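Local coordinates for ABC transporter substrate binding protein (Ribose) (Agrobacterium vitis, PDB 5DKV) that binds a sugar, here alpha-D-tagatopyranose held in its pocket, and probably delivers such carbohydrates to an ABC transporter as its solute-binding component, at residues Lys27-Leu32 / Gln59-Gly64; Ala49-Ala54 / Ile279-Val284; Pro111-Asp116 / Ser136-Asp141; Ile272-Ala277 / Thr302-Ile307. All coordinates share one frame; numbering follows the deposited sequence.

Contact 1: residues Lys27-Leu32 / Gln59-Gly64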
loop_
_atom_site.group_PDB
_atom_site.type_symbol
_atom_site.label_atom_id
_atom_site.label_comp_id
_atom_site.label_asym_id
_atom_site.label_seq_id
_atom_site.Cartn_x
_atom_site.Cartn_y
_atom_site.Cartn_z
ATOM N N LYS A 27 -8.815 -2.866 28.986
ATOM C CA LYS A 27 -9.383 -2.371 27.734
ATOM C C LYS A 27 -8.662 -1.109 27.277
ATOM O O LYS A 27 -8.651 -0.084 27.971
ATOM C CB LYS A 27 -10.867 -2.102 27.883
ATOM C CG LYS A 27 -11.673 -3.365 28.173
ATOM C CD LYS A 27 -13.056 -3.006 28.653
ATOM C CE LYS A 27 -13.894 -4.235 28.949
ATOM N NZ LYS A 27 -15.335 -3.879 28.978
ATOM N N PHE A 28 -8.076 -1.210 26.096
ATOM C CA PHE A 28 -7.200 -0.181 25.566
ATOM C C PHE A 28 -7.869 0.651 24.494
ATOM O O PHE A 28 -8.822 0.209 23.856
ATOM C CB PHE A 28 -5.935 -0.831 25.023
ATOM C CG PHE A 28 -5.062 -1.446 26.090
ATOM C CD1 PHE A 28 -4.334 -0.655 26.950
ATOM C CD2 PHE A 28 -4.955 -2.821 26.208
ATOM C CE1 PHE A 28 -3.514 -1.220 27.914
ATOM C CE2 PHE A 28 -4.154 -3.390 27.176
ATOM C CZ PHE A 28 -3.424 -2.588 28.030
ATOM N N ARG A 29 -7.353 1.859 24.314
ATOM C CA ARG A 29 -7.728 2.715 23.196
ATOM C C ARG A 29 -6.538 2.835 22.253
ATOM O O ARG A 29 -5.513 3.407 22.601
ATOM C CB ARG A 29 -8.181 4.082 23.702
ATOM C CG ARG A 29 -9.473 3.982 24.493
ATOM C CD ARG A 29 -9.684 5.171 25.405
ATOM N NE ARG A 29 -9.825 6.417 24.658
ATOM C CZ ARG A 29 -8.908 7.386 24.615
ATOM N NH1 ARG A 29 -7.760 7.262 25.272
ATOM N NH2 ARG A 29 -9.148 8.490 23.911
ATOM N N ILE A 30 -6.674 2.246 21.072
ATOM C CA ILE A 30 -5.586 2.180 20.102
ATOM C C ILE A 30 -5.961 3.005 18.882
ATOM O O ILE A 30 -7.011 2.788 18.275
ATOM C CB ILE A 30 -5.294 0.713 19.695
ATOM C CG1 ILE A 30 -4.857 -0.097 20.912
ATOM C CG2 ILE A 30 -4.230 0.644 18.565
ATOM C CD1 ILE A 30 -4.868 -1.615 20.695
ATOM N N ALA A 31 -5.127 3.980 18.541
ATOM C CA ALA A 31 -5.411 4.860 17.417
ATOM C C ALA A 31 -4.898 4.272 16.111
ATOM O O ALA A 31 -3.880 3.581 16.101
ATOM C CB ALA A 31 -4.793 6.191 17.641
ATOM N N LEU A 32 -5.624 4.528 15.032
ATOM C CA LEU A 32 -5.203 4.142 13.686
ATOM C C LEU A 32 -5.340 5.351 12.788
ATOM O O LEU A 32 -6.423 5.893 12.636
ATOM C CB LEU A 32 -6.019 2.957 13.154
ATOM C CG LEU A 32 -5.758 2.583 11.699
ATOM C CD1 LEU A 32 -4.278 2.235 11.416
ATOM C CD2 LEU A 32 -6.685 1.400 11.325
ATOM N N GLN A 59 -10.775 -0.496 21.897
ATOM C CA GLN A 59 -11.502 0.411 21.012
ATOM C C GLN A 59 -10.518 1.050 20.058
ATOM O O GLN A 59 -9.402 1.406 20.461
ATOM C CB GLN A 59 -12.231 1.506 21.774
ATOM C CG GLN A 59 -13.010 2.485 20.828
ATOM C CD GLN A 59 -13.715 3.654 21.532
ATOM O OE1 GLN A 59 -13.233 4.184 22.539
ATOM N NE2 GLN A 59 -14.859 4.075 20.976
ATOM N N ILE A 60 -10.930 1.187 18.802
ATOM C CA ILE A 60 -10.103 1.878 17.812
ATOM C C ILE A 60 -10.512 3.328 17.728
ATOM O O ILE A 60 -11.714 3.660 17.586
ATOM C CB ILE A 60 -10.207 1.238 16.412
ATOM C CG1 ILE A 60 -9.747 -0.215 16.438
ATOM C CG2 ILE A 60 -9.379 2.044 15.366
ATOM C CD1 ILE A 60 -8.325 -0.417 16.837
ATOM N N ILE A 61 -9.508 4.202 17.824
ATOM C CA ILE A 61 -9.674 5.619 17.521
ATOM C C ILE A 61 -9.142 5.821 16.106
ATOM O O ILE A 61 -7.940 5.730 15.890
ATOM C CB ILE A 61 -8.905 6.520 18.513
ATOM C CG1 ILE A 61 -9.365 6.239 19.937
ATOM C CG2 ILE A 61 -9.089 8.000 18.142
ATOM C CD1 ILE A 61 -8.535 6.911 20.991
ATOM N N PHE A 62 -10.030 6.081 15.156
ATOM C CA PHE A 62 -9.637 6.160 13.751
ATOM C C PHE A 62 -9.812 7.564 13.222
ATOM O O PHE A 62 -10.876 8.161 13.341
ATOM C CB PHE A 62 -10.457 5.162 12.925
ATOM C CG PHE A 62 -10.125 5.149 11.464
ATOM C CD1 PHE A 62 -9.180 4.273 10.954
ATOM C CD2 PHE A 62 -10.763 6.000 10.590
ATOM C CE1 PHE A 62 -8.881 4.253 9.614
ATOM C CE2 PHE A 62 -10.471 5.974 9.247
ATOM C CZ PHE A 62 -9.538 5.098 8.756
ATOM N N GLN A 63 -8.745 8.114 12.647
ATOM C CA GLN A 63 -8.835 9.458 12.068
ATOM C C GLN A 63 -7.759 9.608 11.021
ATOM O O GLN A 63 -6.620 9.213 11.237
ATOM C CB GLN A 63 -8.701 10.548 13.130
ATOM C CG GLN A 63 -9.184 11.873 12.638
ATOM C CD GLN A 63 -9.094 12.961 13.694
ATOM O OE1 GLN A 63 -9.144 12.686 14.891
ATOM N NE2 GLN A 63 -8.962 14.210 13.247
ATOM N N GLY A 64 -8.139 10.155 9.880
ATOM C CA GLY A 64 -7.204 10.370 8.794
ATOM C C GLY A 64 -7.510 11.628 8.013
ATOM O O GLY A 64 -8.573 12.257 8.183
#
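Leu32 and Phe62 lie on the sheet face of Ile30 and Ile60. With CG anti to the backbone N in both (chi1 173° for Leu32, -179° for Phe62), the two side chains run alongside each other in the same direction, and Leu32 CD2 lies in the plane of the Phe62 ring at its edge, 3.8 Å from Phe62 CD1. The branched Ile60 reaches back across the pair: its CG2 meets Leu32 CB at 4.1 Å and its CD1 approaches Ile30 CB. Helices 40-56 and 276-291 cover this face, burying Leu32 and Ile30, and Phe62 stacks on His46 of the former. Strands 29-33 and 59-62 are the two parallel strands of a right-handed beta-alpha-beta unit whose crossover is helix 40-56, at the edge of a Rossmann-like lobe of the periplasmic binding protein fold. Five backbone hydrogen bonds zip them together, from Gln59 N donating to Phe28 O at one end to Gln63 N donating to Leu32 O, the longest at 3.2 Å, at the other. Between them Leu32 N reaches Ile61 O at 2.7 Å. The other face is more polar. The buried Ala31 turns its CB to Ile61 CB, and its CA-H points to Ile61 O. Ile61 CD1 sits over one face of the Arg29 guanidinium, toward its rim, 3.4 Å from Arg29 NH2. A bend at chi3 (63°) turns that guanidinium, whose NH1 and NH2 bind the carbonyl oxygens of Lys84 and Lys83. By contrast Gln59, at the exposed margin, merely brings OE1 to 4.2 Å from Arg29 CG.

Contact 2: residues Ala49-Ala54 / Ile279-Val284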
loop_
_atom_site.group_PDB
_atom_site.type_symbol
_atom_site.label_atom_id
_atom_site.label_comp_id
_atom_site.label_asym_id
_atom_site.label_seq_id
_atom_site.Cartn_x
_atom_site.Cartn_y
_atom_site.Cartn_z
ATOM N N ALA A 49 -8.199 -4.110 11.674
ATOM C CA ALA A 49 -7.910 -3.548 12.984
ATOM C C ALA A 49 -9.135 -3.646 13.920
ATOM O O ALA A 49 -8.993 -3.927 15.105
ATOM C CB ALA A 49 -7.469 -2.125 12.851
ATOM N N GLU A 50 -10.341 -3.390 13.407
ATOM C CA GLU A 50 -11.539 -3.482 14.265
ATOM C C GLU A 50 -11.786 -4.926 14.678
ATOM O O GLU A 50 -12.244 -5.195 15.795
ATOM C CB GLU A 50 -12.769 -2.913 13.559
ATOM C CG GLU A 50 -12.730 -1.393 13.264
ATOM C CD GLU A 50 -13.009 -0.513 14.490
ATOM O OE1 GLU A 50 -13.314 -1.048 15.597
ATOM O OE2 GLU A 50 -12.928 0.738 14.327
ATOM N N ALA A 51 -11.477 -5.866 13.803
ATOM C CA ALA A 51 -11.684 -7.269 14.121
ATOM C C ALA A 51 -10.732 -7.692 15.253
ATOM O O ALA A 51 -11.153 -8.381 16.199
ATOM C CB ALA A 51 -11.507 -8.123 12.886
ATOM N N ALA A 52 -9.470 -7.284 15.167
ATOM C CA ALA A 52 -8.504 -7.590 16.225
ATOM C C ALA A 52 -8.903 -6.879 17.519
ATOM O O ALA A 52 -8.822 -7.454 18.601
ATOM C CB ALA A 52 -7.080 -7.194 15.797
ATOM N N ALA A 53 -9.386 -5.640 17.405
ATOM C CA ALA A 53 -9.759 -4.888 18.597
ATOM C C ALA A 53 -10.896 -5.595 19.340
ATOM O O ALA A 53 -10.891 -5.694 20.577
ATOM C CB ALA A 53 -10.177 -3.431 18.222
ATOM N N ALA A 54 -11.872 -6.090 18.588
ATOM C CA ALA A 54 -12.990 -6.807 19.206
ATOM C C ALA A 54 -12.490 -8.055 19.927
ATOM O O ALA A 54 -13.024 -8.434 20.980
ATOM C CB ALA A 54 -14.023 -7.169 18.171
ATOM N N ILE A 279 -2.546 -6.580 7.934
ATOM C CA ILE A 279 -1.720 -5.511 8.469
ATOM C C ILE A 279 -2.385 -4.835 9.645
ATOM O O ILE A 279 -1.754 -4.638 10.690
ATOM C CB ILE A 279 -1.383 -4.475 7.374
ATOM C CG1 ILE A 279 -0.514 -5.142 6.305
ATOM C CG2 ILE A 279 -0.675 -3.260 7.976
ATOM C CD1 ILE A 279 -0.309 -4.261 5.092
ATOM N N GLY A 280 -3.661 -4.473 9.495
ATOM C CA GLY A 280 -4.401 -3.884 10.563
ATOM C C GLY A 280 -4.529 -4.767 11.782
ATOM O O GLY A 280 -4.402 -4.291 12.918
ATOM N N TYR A 281 -4.832 -6.031 11.529
ATOM C CA TYR A 281 -5.077 -7.027 12.566
ATOM C C TYR A 281 -3.823 -7.204 13.405
ATOM O O TYR A 281 -3.865 -7.111 14.632
ATOM C CB TYR A 281 -5.494 -8.344 11.920
ATOM C CG TYR A 281 -6.087 -9.360 12.867
ATOM C CD1 TYR A 281 -7.453 -9.507 12.975
ATOM C CD2 TYR A 281 -5.274 -10.183 13.643
ATOM C CE1 TYR A 281 -7.999 -10.443 13.836
ATOM C CE2 TYR A 281 -5.820 -11.122 14.504
ATOM C CZ TYR A 281 -7.177 -11.253 14.585
ATOM O OH TYR A 281 -7.724 -12.190 15.448
ATOM N N TYR A 282 -2.698 -7.448 12.737
ATOM C CA TYR A 282 -1.451 -7.674 13.462
ATOM C C TYR A 282 -0.952 -6.393 14.094
ATOM O O TYR A 282 -0.333 -6.422 15.146
ATOM C CB TYR A 282 -0.394 -8.296 12.555
ATOM C CG TYR A 282 -0.562 -9.801 12.486
ATOM C CD1 TYR A 282 -1.462 -10.387 11.603
ATOM C CD2 TYR A 282 0.152 -10.632 13.330
ATOM C CE1 TYR A 282 -1.632 -11.756 11.565
ATOM C CE2 TYR A 282 -0.033 -12.023 13.310
ATOM C CZ TYR A 282 -0.910 -12.574 12.419
ATOM O OH TYR A 282 -1.063 -13.940 12.386
ATOM N N GLY A 283 -1.267 -5.247 13.503
ATOM C CA GLY A 283 -0.963 -3.996 14.184
ATOM C C GLY A 283 -1.651 -3.864 15.533
ATOM O O GLY A 283 -1.014 -3.500 16.515
ATOM N N VAL A 284 -2.956 -4.119 15.593
ATOM C CA VAL A 284 -3.681 -4.011 16.854
ATOM C C VAL A 284 -3.231 -5.070 17.851
ATOM O O VAL A 284 -3.019 -4.753 19.024
ATOM C CB VAL A 284 -5.190 -4.105 16.629
ATOM C CG1 VAL A 284 -5.948 -4.281 17.957
ATOM C CG2 VAL A 284 -5.653 -2.871 15.910
#
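Ala52 and Tyr281 meet where helices 40-56 and 276-291 run nearly alongside, their local axes 7.3 Å apart and inclined at 35°. Followed outward from its CB, Tyr281 turns toward the alanine-rich helix because CG is anti to the backbone N (chi1 -166°). CG then lies 3.8 Å from Ala52 CB, while CD1 touches both Ala52 CB and Ala52 N. CE1 continues over the backbone, meeting Ala52 N and Ala52 CA; the ring, not the hydroxyl at the tip, carries the contact. The Ala52 methyl consequently sits over one ring face in a CH-pi contact, 3.8 Å from the ring centroid and 15° off the normal. That same methyl also abuts Tyr281 O and Val284 CB, so a single small side chain fits between the backbone, the ring and the next turn of the partner helix.

Val284 splits its two methyls: CG2 takes Ala49 CB at 3.6 Å, and CG1 faces Ala53 N. The nearest CA pair is Ala49 CA and Gly280 CA, 4.3 Å apart. No hydrogen bond crosses this interface, which is apolar apart from a CA-H...O contact from Ala49 to Gly280 O.

Both helices rest on the parallel strands of this lobe. Val284 also touches Ile30 of strand 29-33 and Ile60 of strand 59-62, Ala49 rests on Leu32, and Ala53 on Ile60, so the two pack side by side on the same sheet face.

Contact 3: residues Pro111-Asp116 / Ser136-Asp141. With T6T (alpha-D-tagatopyranose), chain E.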
loop_
_atom_site.group_PDB
_atom_site.type_symbol
_atom_site.label_atom_id
_atom_site.label_comp_id
_atom_site.label_asym_id
_atom_site.label_seq_id
_atom_site.Cartn_x
_atom_site.Cartn_y
_atom_site.Cartn_z
ATOM N N PRO A 111 3.384 4.598 22.844
ATOM C CA PRO A 111 4.053 3.659 21.940
ATOM C C PRO A 111 3.412 3.650 20.567
ATOM O O PRO A 111 2.214 3.932 20.445
ATOM C CB PRO A 111 3.873 2.298 22.637
ATOM C CG PRO A 111 2.617 2.460 23.430
ATOM C CD PRO A 111 2.657 3.893 23.925
ATOM N N MET A 112 4.186 3.314 19.547
ATOM C CA MET A 112 3.663 3.332 18.187
ATOM C C MET A 112 4.262 2.272 17.299
ATOM O O MET A 112 5.359 1.745 17.537
ATOM C CB MET A 112 3.892 4.689 17.554
ATOM C CG MET A 112 5.346 4.952 17.275
ATOM S SD MET A 112 5.548 6.627 16.719
ATOM C CE MET A 112 5.260 7.493 18.259
ATOM N N ILE A 113 3.477 1.950 16.279
ATOM C CA ILE A 113 3.807 1.002 15.243
ATOM C C ILE A 113 3.498 1.667 13.908
ATOM O O ILE A 113 2.452 2.331 13.797
ATOM C CB ILE A 113 2.976 -0.293 15.420
ATOM C CG1 ILE A 113 3.459 -1.032 16.663
ATOM C CG2 ILE A 113 3.048 -1.204 14.193
ATOM C CD1 ILE A 113 2.637 -2.263 17.036
ATOM N N THR A 114 4.362 1.529 12.902
ATOM C CA THR A 114 3.978 2.040 11.585
ATOM C C THR A 114 3.495 0.846 10.736
ATOM O O THR A 114 4.025 -0.274 10.774
ATOM C CB THR A 114 5.093 2.865 10.873
ATOM O OG1 THR A 114 6.156 2.022 10.416
ATOM C CG2 THR A 114 5.653 3.919 11.800
ATOM N N VAL A 115 2.402 1.103 10.048
ATOM C CA VAL A 115 1.739 0.135 9.198
ATOM C C VAL A 115 1.812 0.658 7.775
ATOM O O VAL A 115 1.652 1.857 7.542
ATOM C CB VAL A 115 0.257 -0.110 9.634
ATOM C CG1 VAL A 115 0.203 -0.873 10.966
ATOM C CG2 VAL A 115 -0.548 1.204 9.758
ATOM N N ASP A 116 2.081 -0.256 6.836
ATOM C CA ASP A 116 2.185 0.019 5.388
ATOM C C ASP A 116 3.485 0.734 5.020
ATOM O O ASP A 116 4.348 0.166 4.332
ATOM C CB ASP A 116 0.972 0.817 4.894
ATOM C CG ASP A 116 0.991 1.031 3.402
ATOM O OD1 ASP A 116 1.350 0.077 2.661
ATOM O OD2 ASP A 116 0.617 2.154 2.982
ATOM N N SER A 136 7.574 -1.406 15.756
ATOM C CA SER A 136 7.453 -2.368 14.672
ATOM C C SER A 136 7.012 -1.712 13.393
ATOM O O SER A 136 6.379 -0.667 13.421
ATOM C CB SER A 136 6.464 -3.453 15.068
ATOM O OG SER A 136 6.447 -4.524 14.143
ATOM N N TYR A 137 7.345 -2.360 12.276
ATOM C CA TYR A 137 6.925 -1.980 10.944
ATOM C C TYR A 137 6.203 -3.176 10.335
ATOM O O TYR A 137 6.814 -4.241 10.165
ATOM C CB TYR A 137 8.141 -1.597 10.081
ATOM C CG TYR A 137 7.809 -1.313 8.634
ATOM C CD1 TYR A 137 6.657 -0.646 8.279
ATOM C CD2 TYR A 137 8.654 -1.735 7.623
ATOM C CE1 TYR A 137 6.355 -0.386 6.938
ATOM C CE2 TYR A 137 8.359 -1.484 6.301
ATOM C CZ TYR A 137 7.205 -0.806 5.970
ATOM O OH TYR A 137 6.903 -0.559 4.653
ATOM N N ILE A 138 4.922 -3.007 10.063
ATOM C CA ILE A 138 4.070 -4.098 9.581
ATOM C C ILE A 138 3.537 -3.696 8.214
ATOM O O ILE A 138 2.812 -2.688 8.096
ATOM C CB ILE A 138 2.923 -4.374 10.543
ATOM C CG1 ILE A 138 3.466 -4.763 11.907
ATOM C CG2 ILE A 138 2.018 -5.505 9.995
ATOM C CD1 ILE A 138 2.413 -4.820 12.986
ATOM N N ALA A 139 3.894 -4.467 7.189
ATOM C CA ALA A 139 3.594 -4.080 5.810
ATOM C C ALA A 139 3.837 -5.215 4.849
ATOM O O ALA A 139 4.406 -6.239 5.233
ATOM C CB ALA A 139 4.451 -2.898 5.419
ATOM N N SER A 140 3.468 -5.038 3.586
ATOM C CA SER A 140 3.888 -6.001 2.561
ATOM C C SER A 140 5.397 -5.949 2.340
ATOM O O SER A 140 6.043 -4.975 2.698
ATOM C CB SER A 140 3.204 -5.721 1.226
ATOM O OG SER A 140 1.800 -5.711 1.348
ATOM N N ASP A 141 5.944 -6.986 1.722
ATOM C CA ASP A 141 7.300 -6.947 1.227
ATOM C C ASP A 141 7.230 -6.192 -0.103
ATOM O O ASP A 141 7.007 -6.801 -1.148
ATOM C CB ASP A 141 7.886 -8.375 1.043
ATOM C CG ASP A 141 9.324 -8.377 0.490
ATOM O OD1 ASP A 141 9.802 -7.364 -0.086
ATOM O OD2 ASP A 141 9.999 -9.429 0.611
HETATM O O3 T6T E . -0.947 0.841 -2.292
HETATM C C3 T6T E . -1.552 1.262 -1.077
HETATM C C4 T6T E . -0.504 1.497 -0.078
HETATM O O4 T6T E . 0.212 0.232 0.178
HETATM C C5 T6T E . 0.419 2.540 -0.533
HETATM O O5 T6T E . 1.385 2.872 0.480
HETATM C C6 T6T E . -0.300 3.848 -0.817
HETATM O O6 T6T E . -1.371 3.608 -1.776
HETATM C C2 T6T E . -2.297 2.591 -1.312
HETATM O O2 T6T E . -2.897 2.959 -0.093
HETATM C C1 T6T E . -3.296 2.559 -2.399
HETATM O O1 T6T E . -4.301 1.625 -2.164
HETATM O O HOH W 1 2.594 -2.348 2.343
#
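Tyr137 OH donates to Asp116 O at 2.7 Å, arriving from above the carbonyl plane, 37° out of it. The carboxylate of Asp116, with CG anti to the backbone N (chi1 -176°), extends instead to the sugar and grips it with both oxygens: tagatopyranose O4 donates to OD1 and O5 to OD2, each at 2.7 Å. A water donates a hydrogen bond to Asp116 OD1 and accepts one from Ser140 N, so OD1 is held from two directions. Next comes the backbone. Asp116 N donates to Ile138 O at 2.8 Å, fixing the residue just where strand 112-115 ends. This pair is parallel, side by side in the central sheet of a periplasmic binding protein lobe, with loop ends pointing at the cleft where ligand lies. Further back, Ile138 N donates to Thr114 O and Thr114 N to Ser136 O, both at 3.0 Å. On the Thr114 face the threonine OG1 approaches Tyr137 CD1 obliquely, and its own partners are Tyr124 OH and Thr117 O. Beneath the sheet, Ile113 CG2 meets Ile138 CD1 at 3.9 Å, while Ile279 of helix 276-291 touches Val115 and Ile138. Phe118 meets the Tyr137 ring edge-to-face.

Contact 4: residues Ile272-Ala277 / Thr302-Ile307. With T6T (alpha-D-tagatopyranose), chain E.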
loop_
_atom_site.group_PDB
_atom_site.type_symbol
_atom_site.label_atom_id
_atom_site.label_comp_id
_atom_site.label_asym_id
_atom_site.label_seq_id
_atom_site.Cartn_x
_atom_site.Cartn_y
_atom_site.Cartn_z
ATOM N N ILE A 272 -2.410 -7.368 -8.146
ATOM C CA ILE A 272 -1.588 -7.819 -7.027
ATOM C C ILE A 272 -2.190 -7.295 -5.707
ATOM O O ILE A 272 -1.956 -6.163 -5.313
ATOM C CB ILE A 272 -0.110 -7.360 -7.161
ATOM C CG1 ILE A 272 0.463 -7.619 -8.567
ATOM C CG2 ILE A 272 0.734 -8.042 -6.080
ATOM C CD1 ILE A 272 0.299 -9.018 -9.049
ATOM N N ALA A 273 -3.021 -8.117 -5.064
ATOM C CA ALA A 273 -3.676 -7.762 -3.796
ATOM C C ALA A 273 -2.672 -7.813 -2.651
ATOM O O ALA A 273 -2.003 -8.807 -2.444
ATOM C CB ALA A 273 -4.871 -8.707 -3.506
ATOM N N GLN A 274 -2.544 -6.730 -1.900
ATOM C CA GLN A 274 -1.939 -6.822 -0.601
ATOM C C GLN A 274 -2.951 -7.456 0.334
ATOM O O GLN A 274 -4.057 -7.802 -0.082
ATOM C CB GLN A 274 -1.529 -5.441 -0.102
ATOM C CG GLN A 274 -0.560 -4.704 -1.039
ATOM C CD GLN A 274 -0.089 -3.410 -0.440
ATOM O OE1 GLN A 274 0.801 -3.418 0.381
ATOM N NE2 GLN A 274 -0.696 -2.292 -0.845
ATOM N N HIS A 275 -2.558 -7.567 1.595
ATOM C CA HIS A 275 -3.411 -8.084 2.678
ATOM C C HIS A 275 -3.609 -7.012 3.742
ATOM O O HIS A 275 -3.117 -7.142 4.848
ATOM C CB HIS A 275 -2.778 -9.318 3.294
ATOM C CG HIS A 275 -2.753 -10.509 2.380
ATOM N ND1 HIS A 275 -2.303 -11.744 2.794
ATOM C CD2 HIS A 275 -3.102 -10.655 1.080
ATOM C CE1 HIS A 275 -2.378 -12.602 1.796
ATOM N NE2 HIS A 275 -2.860 -11.970 0.741
ATOM N N PRO A 276 -4.304 -5.924 3.399
ATOM C CA PRO A 276 -4.435 -4.839 4.389
ATOM C C PRO A 276 -5.101 -5.253 5.692
ATOM O O PRO A 276 -4.745 -4.707 6.737
ATOM C CB PRO A 276 -5.296 -3.798 3.667
ATOM C CG PRO A 276 -5.846 -4.489 2.461
ATOM C CD PRO A 276 -4.839 -5.543 2.090
ATOM N N ALA A 277 -6.089 -6.139 5.655
ATOM C CA ALA A 277 -6.746 -6.498 6.905
ATOM C C ALA A 277 -5.751 -7.178 7.836
ATOM O O ALA A 277 -5.754 -6.943 9.045
ATOM C CB ALA A 277 -7.978 -7.399 6.648
ATOM N N THR A 302 3.601 -9.007 5.459
ATOM C CA THR A 302 2.341 -9.643 5.080
ATOM C C THR A 302 2.413 -9.942 3.587
ATOM O O THR A 302 3.202 -9.335 2.884
ATOM C CB THR A 302 1.137 -8.754 5.429
ATOM O OG1 THR A 302 1.284 -7.476 4.800
ATOM C CG2 THR A 302 1.074 -8.550 6.952
ATOM N N GLY A 303 1.596 -10.871 3.115
ATOM C CA GLY A 303 1.762 -11.425 1.776
ATOM C C GLY A 303 0.932 -10.812 0.671
ATOM O O GLY A 303 0.263 -9.806 0.868
ATOM N N PHE A 304 1.004 -11.442 -0.499
ATOM C CA PHE A 304 0.241 -11.022 -1.661
ATOM C C PHE A 304 -0.664 -12.153 -2.120
ATOM O O PHE A 304 -0.385 -13.339 -1.901
ATOM C CB PHE A 304 1.153 -10.627 -2.820
ATOM C CG PHE A 304 2.122 -9.565 -2.485
ATOM C CD1 PHE A 304 1.686 -8.271 -2.315
ATOM C CD2 PHE A 304 3.458 -9.845 -2.352
ATOM C CE1 PHE A 304 2.573 -7.271 -2.009
ATOM C CE2 PHE A 304 4.339 -8.866 -2.060
ATOM C CZ PHE A 304 3.903 -7.573 -1.877
ATOM N N THR A 305 -1.761 -11.758 -2.751
ATOM C CA THR A 305 -2.626 -12.666 -3.486
ATOM C C THR A 305 -2.688 -12.152 -4.916
ATOM O O THR A 305 -3.161 -11.041 -5.151
ATOM C CB THR A 305 -4.030 -12.733 -2.874
ATOM O OG1 THR A 305 -3.956 -13.249 -1.537
ATOM C CG2 THR A 305 -4.954 -13.632 -3.691
ATOM N N VAL A 306 -2.201 -12.955 -5.858
ATOM C CA VAL A 306 -2.235 -12.586 -7.277
ATOM C C VAL A 306 -3.570 -13.041 -7.870
ATOM O O VAL A 306 -3.896 -14.221 -7.854
ATOM C CB VAL A 306 -1.055 -13.192 -8.028
ATOM C CG1 VAL A 306 -1.064 -12.743 -9.494
ATOM C CG2 VAL A 306 0.273 -12.766 -7.345
ATOM N N ILE A 307 -4.349 -12.072 -8.346
ATOM C CA ILE A 307 -5.693 -12.303 -8.847
ATOM C C ILE A 307 -5.681 -12.184 -10.368
ATOM O O ILE A 307 -5.140 -11.224 -10.932
ATOM C CB ILE A 307 -6.734 -11.304 -8.232
ATOM C CG1 ILE A 307 -6.619 -11.288 -6.708
ATOM C CG2 ILE A 307 -8.170 -11.697 -8.657
ATOM C CD1 ILE A 307 -7.559 -10.282 -6.014
HETATM O O3 T6T E . -0.947 0.841 -2.292
HETATM C C3 T6T E . -1.552 1.262 -1.077
HETATM C C4 T6T E . -0.504 1.497 -0.078
HETATM O O4 T6T E . 0.212 0.232 0.178
HETATM C C5 T6T E . 0.419 2.540 -0.533
HETATM O O5 T6T E . 1.385 2.872 0.480
HETATM C C6 T6T E . -0.300 3.848 -0.817
HETATM O O6 T6T E . -1.371 3.608 -1.776
HETATM C C2 T6T E . -2.297 2.591 -1.312
HETATM O O2 T6T E . -2.897 2.959 -0.093
HETATM C C1 T6T E . -3.296 2.559 -2.399
HETATM O O1 T6T E . -4.301 1.625 -2.164
HETATM O O HOH W 2 0.193 -7.510 2.293
HETATM O O HOH W 3 0.477 -12.884 4.512
#
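Ile272 and Phe304 form the apolar centre: Ile272 CG2 lies 3.9 Å from Phe304 CD1, approaching the ring obliquely, and Ile272 CD1 lies 4.0 Å from Val306 CG1. Ile148 of helix 142-156 lies against all three. The arrangement is a short antiparallel ladder of strand 270-273 with strand 299-307, within the otherwise parallel sheet of this two-lobed binding protein. Ala273 and Thr305 make the hydrogen-bonded pair, with Ala273 N to Thr305 O at 2.9 Å and Thr305 N to Ala273 O at 3.0 Å. On their face, Ala273 CB touches Ile307 CD1.

Outward from this ladder the strand turns polar. Gln274 extends past the Phe304 ring edge toward the ligand, where its NE2 gives a nearly straight bond (176°) to tagatopyranose O4. Ser140 OG binds Gln274 OE1 and Asp254 OD2 accepts from its NE2, which together fix how the amide is turned.

His275 is the N-cap residue of helix 276-291; Gly303 O sits over the centre of one face of its ring, 3.4 Å above the plane. With CG anti to the carbonyl carbon (chi1 -68°), the ring edge comes round to Thr305, while ND1 is held by Glu278. One water joins His275 N, Thr302 OG1 and Gly303 O. At the outer edge His275 NE2 and Thr305 OG1 are hydrogen-bonded at 2.8 Å.

In the fold
Contact 2 is buried and free of hydrogen bonds across it, whereas contacts 1, 3 and 4 are strand pairs of one sheet. Contact 1 lies at the sheet's outer edge, with one face pressed against the helices of contact 2 through Ile60 and Leu32, and the other partly polar. Contact 3 is deeper, its flank touched by Ile279 of contact 2, and its strand end turns polar at the sugar. Contact 4 shares helix 276-291 with contact 2 but is antiparallel and mixes apolar and water-bridged parts. Contacts 3 and 4 are neighbours in the sheet, joined by Ala139 with Thr302 and Ser140 with Gln274, and both bind tagatopyranose O4.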